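Local coordinates for protein putative oxidoreductase (Salmonella enterica subsp. enterica serovar Typhimurium, PDB 3NX4) that probably acts as an NADPH-dependent acryloyl-CoA reductase of the medium-chain dehydrogenase/reductase family and binds NADP, at residues L39-K42 with D43-I47. Sequence-based numbering, arbitrary orientation.
Sequences LNYK and DALAI. With NAP (NADP nicotinamide-adenine-dinucleotide phosphate), chain C.
One carboxylate oxygen, OD2 of Asp43, takes two hydrogen bonds from Asn40, the residue at the N-cap of helix 41-48. The backbone N of Asn40 reaches Asp43 OD2 on its anti side at 2.8 Å, while ND2 of Asn40 meets Asp43 OD2 nearly end-on at 3.0 Å, with the oxygen close to the amide plane. Half of a capping box is thus present, the helix residue bonding back to the N-cap amide, whereas Asn40 makes no side-chain capping bond in return. Asp43 has CG anti to its carbonyl carbon (chi1 -63°), which turns the carboxylate back toward the backbone N of Asn40; the two side chains lie side by side with their planes 52° apart. Both polar ends have further partners: ND2 of Asn40 also bonds to Asp64, and OD1 of Asp43 to the backbone N of Ile63.

Just inside the helix, Tyr41 N donates to the nicotinamide-side phosphate oxygen O1N of NADP at 3.3 Å, an arrangement in which the helix dipole would probably favour the anion. The Tyr41 ring lies between the cofactor and Leu45, its CE1 3.6 Å from Leu45 CD1 and its CD1 3.3 Å from the nicotinamide ribose oxygen O2D. Lys42 forms a salt bridge with Glu92. Leu39, just ahead of the helix, brings CD2 to 4.0 Å from Ile47 CD1; Leu39 and Ala44 pack against helix 303-311, and Leu39 also touches strand 318-322.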
ATOM      1  N   LEU A  39     -24.224   6.691  14.693  1.00 30.61           N
ATOM      2  CA  LEU A  39     -24.258   5.333  14.180  1.00 33.27           C
ATOM      3  C   LEU A  39     -23.306   5.221  13.006  1.00 37.69           C
ATOM      4  O   LEU A  39     -23.484   5.895  11.990  1.00 37.02           O
ATOM      5  CB  LEU A  39     -25.659   4.955  13.713  1.00 39.05           C
ATOM      6  CG  LEU A  39     -26.738   4.916  14.789  1.00 41.15           C
ATOM      7  CD1 LEU A  39     -28.079   4.471  14.180  1.00 41.01           C
ATOM      8  CD2 LEU A  39     -26.313   3.992  15.917  1.00 38.62           C
ATOM      9  N   ASN A  40     -22.304   4.361  13.153  1.00 31.79           N
ATOM     10  CA  ASN A  40     -21.394   4.033  12.067  1.00 33.90           C
ATOM     11  C   ASN A  40     -21.765   2.683  11.484  1.00 32.19           C
ATOM     12  O   ASN A  40     -22.560   1.947  12.060  1.00 33.41           O
ATOM     13  CB  ASN A  40     -19.953   3.971  12.588  1.00 32.99           C
ATOM     14  CG  ASN A  40     -19.484   5.296  13.142  1.00 33.90           C
ATOM     15  OD1 ASN A  40     -18.962   6.131  12.400  1.00 31.01           O
ATOM     16  ND2 ASN A  40     -19.670   5.504  14.455  1.00 30.54           N
ATOM     17  N   TYR A  41     -21.177   2.353  10.342  1.00 27.12           N
ATOM     18  CA  TYR A  41     -21.397   1.049   9.740  1.00 32.54           C
ATOM     19  C   TYR A  41     -21.117  -0.049  10.763  1.00 37.66           C
ATOM     20  O   TYR A  41     -21.876  -1.012  10.880  1.00 33.34           O
ATOM     21  CB  TYR A  41     -20.513   0.875   8.496  1.00 37.53           C
ATOM     22  CG  TYR A  41     -20.844  -0.350   7.678  1.00 37.12           C
ATOM     23  CD1 TYR A  41     -20.079  -1.508   7.783  1.00 37.11           C
ATOM     24  CD2 TYR A  41     -21.935  -0.358   6.814  1.00 33.55           C
ATOM     25  CE1 TYR A  41     -20.383  -2.633   7.040  1.00 41.32           C
ATOM     26  CE2 TYR A  41     -22.245  -1.481   6.065  1.00 41.65           C
ATOM     27  CZ  TYR A  41     -21.470  -2.617   6.185  1.00 44.64           C
ATOM     28  OH  TYR A  41     -21.779  -3.736   5.446  1.00 48.11           O
ATOM     29  N   LYS A  42     -20.033   0.099  11.520  1.00 32.86           N
ATOM     30  CA  LYS A  42     -19.687  -0.926  12.497  1.00 37.64           C
ATOM     31  C   LYS A  42     -20.756  -1.041  13.592  1.00 36.07           C
ATOM     32  O   LYS A  42     -21.081  -2.143  14.025  1.00 43.55           O
ATOM     33  CB  LYS A  42     -18.295  -0.687  13.101  1.00 34.64           C
ATOM     34  CG  LYS A  42     -17.700  -1.952  13.716  1.00 48.45           C
ATOM     35  CD  LYS A  42     -16.565  -1.669  14.687  1.00 50.71           C
ATOM     36  CE  LYS A  42     -15.381  -1.042  14.003  1.00 52.36           C
ATOM     37  NZ  LYS A  42     -14.205  -0.966  14.923  1.00 46.71           N
ATOM     38  N   ASP A  43     -21.299   0.095  14.029  1.00 33.67           N
ATOM     39  CA  ASP A  43     -22.389   0.093  15.005  1.00 36.98           C
ATOM     40  C   ASP A  43     -23.620  -0.618  14.428  1.00 36.07           C
ATOM     41  O   ASP A  43     -24.326  -1.332  15.140  1.00 40.62           O
ATOM     42  CB  ASP A  43     -22.790   1.519  15.400  1.00 31.25           C
ATOM     43  CG  ASP A  43     -21.680   2.286  16.078  1.00 42.34           C
ATOM     44  OD1 ASP A  43     -21.051   1.737  17.012  1.00 46.49           O
ATOM     45  OD2 ASP A  43     -21.444   3.450  15.680  1.00 38.80           O
ATOM     46  N   ALA A  44     -23.890  -0.398  13.142  1.00 37.19           N
ATOM     47  CA  ALA A  44     -25.045  -1.017  12.494  1.00 35.92           C
ATOM     48  C   ALA A  44     -24.877  -2.537  12.417  1.00 39.38           C
ATOM     49  O   ALA A  44     -25.826  -3.284  12.647  1.00 43.90           O
ATOM     50  CB  ALA A  44     -25.288  -0.411  11.100  1.00 33.30           C
ATOM     51  N   LEU A  45     -23.667  -2.991  12.101  1.00 40.58           N
ATOM     52  CA  LEU A  45     -23.350  -4.419  12.140  1.00 45.07           C
ATOM     53  C   LEU A  45     -23.580  -5.005  13.534  1.00 45.72           C
ATOM     54  O   LEU A  45     -24.201  -6.058  13.681  1.00 44.65           O
ATOM     55  CB  LEU A  45     -21.899  -4.659  11.728  1.00 50.87           C
ATOM     56  CG  LEU A  45     -21.565  -4.505  10.248  1.00 47.59           C
ATOM     57  CD1 LEU A  45     -20.065  -4.584  10.033  1.00 38.64           C
ATOM     58  CD2 LEU A  45     -22.299  -5.567   9.438  1.00 46.87           C
ATOM     59  N   ALA A  46     -23.061  -4.328  14.555  1.00 47.34           N
ATOM     60  CA  ALA A  46     -23.253  -4.767  15.933  1.00 44.50           C
ATOM     61  C   ALA A  46     -24.738  -4.887  16.266  1.00 47.09           C
ATOM     62  O   ALA A  46     -25.202  -5.919  16.756  1.00 51.34           O
ATOM     63  CB  ALA A  46     -22.573  -3.800  16.899  1.00 41.02           C
ATOM     64  N   ILE A  47     -25.481  -3.822  15.990  1.00 40.42           N
ATOM     65  CA  ILE A  47     -26.871  -3.729  16.420  1.00 47.42           C
ATOM     66  C   ILE A  47     -27.779  -4.720  15.686  1.00 57.12           C
ATOM     67  O   ILE A  47     -28.764  -5.194  16.249  1.00 51.97           O
ATOM     68  CB  ILE A  47     -27.403  -2.285  16.276  1.00 47.05           C
ATOM     69  CG1 ILE A  47     -26.630  -1.347  17.212  1.00 47.07           C
ATOM     70  CG2 ILE A  47     -28.889  -2.220  16.567  1.00 46.96           C
ATOM     71  CD1 ILE A  47     -26.898   0.127  16.973  1.00 43.76           C
TER
HETATM   72  PA  NAP C 330     -21.817   3.750   5.150  1.00 31.99           P
HETATM   73  O1A NAP C 330     -22.295   5.065   5.608  1.00 26.49           O
HETATM   74  O2A NAP C 330     -22.772   2.631   5.168  1.00 27.01           O
HETATM   75  O5B NAP C 330     -21.134   3.886   3.712  1.00 29.04           O
HETATM   76  C5B NAP C 330     -20.893   2.727   2.963  1.00 27.15           C
HETATM   77  C4B NAP C 330     -21.222   3.103   1.526  1.00 28.79           C
HETATM   78  O4B NAP C 330     -20.803   2.065   0.683  1.00 28.76           O
HETATM   79  C3B NAP C 330     -22.725   3.275   1.295  1.00 34.01           C
HETATM   80  O3B NAP C 330     -23.106   4.627   1.463  1.00 30.15           O
HETATM   81  C2B NAP C 330     -22.895   2.846  -0.150  1.00 29.24           C
HETATM   82  O2B NAP C 330     -22.664   3.981  -0.950  1.00 29.76           O
HETATM   83  C1B NAP C 330     -21.738   1.887  -0.372  1.00 33.31           C
HETATM   84  N9A NAP C 330     -22.174   0.483  -0.337  1.00 30.79           N
HETATM   85  C8A NAP C 330     -22.997  -0.114   0.585  1.00 39.82           C
HETATM   86  N7A NAP C 330     -23.111  -1.425   0.257  1.00 40.75           N
HETATM   87  C5A NAP C 330     -22.367  -1.667  -0.841  1.00 37.44           C
HETATM   88  C6A NAP C 330     -22.133  -2.814  -1.590  1.00 42.47           C
HETATM   89  N6A NAP C 330     -22.693  -3.971  -1.263  1.00 52.13           N
HETATM   90  N1A NAP C 330     -21.304  -2.743  -2.681  1.00 41.38           N
HETATM   91  C2A NAP C 330     -20.717  -1.547  -3.036  1.00 40.75           C
HETATM   92  N3A NAP C 330     -20.956  -0.407  -2.296  1.00 36.41           N
HETATM   93  C4A NAP C 330     -21.771  -0.472  -1.221  1.00 32.99           C
HETATM   94  O3  NAP C 330     -20.564   3.291   6.062  1.00 29.03           O
HETATM   95  PN  NAP C 330     -19.439   4.182   6.776  1.00 30.80           P
HETATM   96  O1N NAP C 330     -19.770   4.381   8.205  1.00 30.99           O
HETATM   97  O2N NAP C 330     -19.220   5.363   5.910  1.00 25.55           O
HETATM   98  O5D NAP C 330     -18.205   3.155   6.644  1.00 33.41           O
HETATM   99  C5D NAP C 330     -17.751   2.809   5.357  1.00 38.30           C
HETATM  100  C4D NAP C 330     -16.862   1.579   5.444  1.00 37.89           C
HETATM  101  O4D NAP C 330     -15.706   1.922   6.169  1.00 37.65           O
HETATM  102  C3D NAP C 330     -17.532   0.452   6.212  1.00 41.24           C
HETATM  103  O3D NAP C 330     -17.161  -0.781   5.634  1.00 37.40           O
HETATM  104  C2D NAP C 330     -16.949   0.556   7.602  1.00 47.46           C
HETATM  105  O2D NAP C 330     -16.893  -0.699   8.235  1.00 48.88           O
HETATM  106  C1D NAP C 330     -15.558   1.064   7.280  1.00 42.09           C
HETATM  107  N1N NAP C 330     -14.917   1.805   8.373  1.00 43.08           N
HETATM  108  C2N NAP C 330     -13.754   1.307   8.886  1.00 45.31           C
HETATM  109  C3N NAP C 330     -13.076   1.966   9.907  1.00 45.23           C
HETATM  110  C7N NAP C 330     -11.607   1.676  10.048  1.00 43.84           C
HETATM  111  O7N NAP C 330     -11.000   1.715  11.314  1.00 45.43           O
HETATM  112  N7N NAP C 330     -10.914   1.385   8.953  1.00 30.44           N
HETATM  113  C4N NAP C 330     -13.604   3.156  10.408  1.00 43.24           C
HETATM  114  C5N NAP C 330     -14.796   3.661   9.871  1.00 42.25           C
HETATM  115  C6N NAP C 330     -15.440   2.976   8.842  1.00 36.80           C
HETATM  116  P2B NAP C 330     -23.481   4.200  -2.334  1.00 31.82           P
HETATM  117  O1X NAP C 330     -23.268   5.631  -2.745  1.00 27.70           O
HETATM  118  O2X NAP C 330     -22.934   3.275  -3.395  1.00 31.54           O
HETATM  119  O3X NAP C 330     -24.934   3.917  -2.066  1.00 36.30           O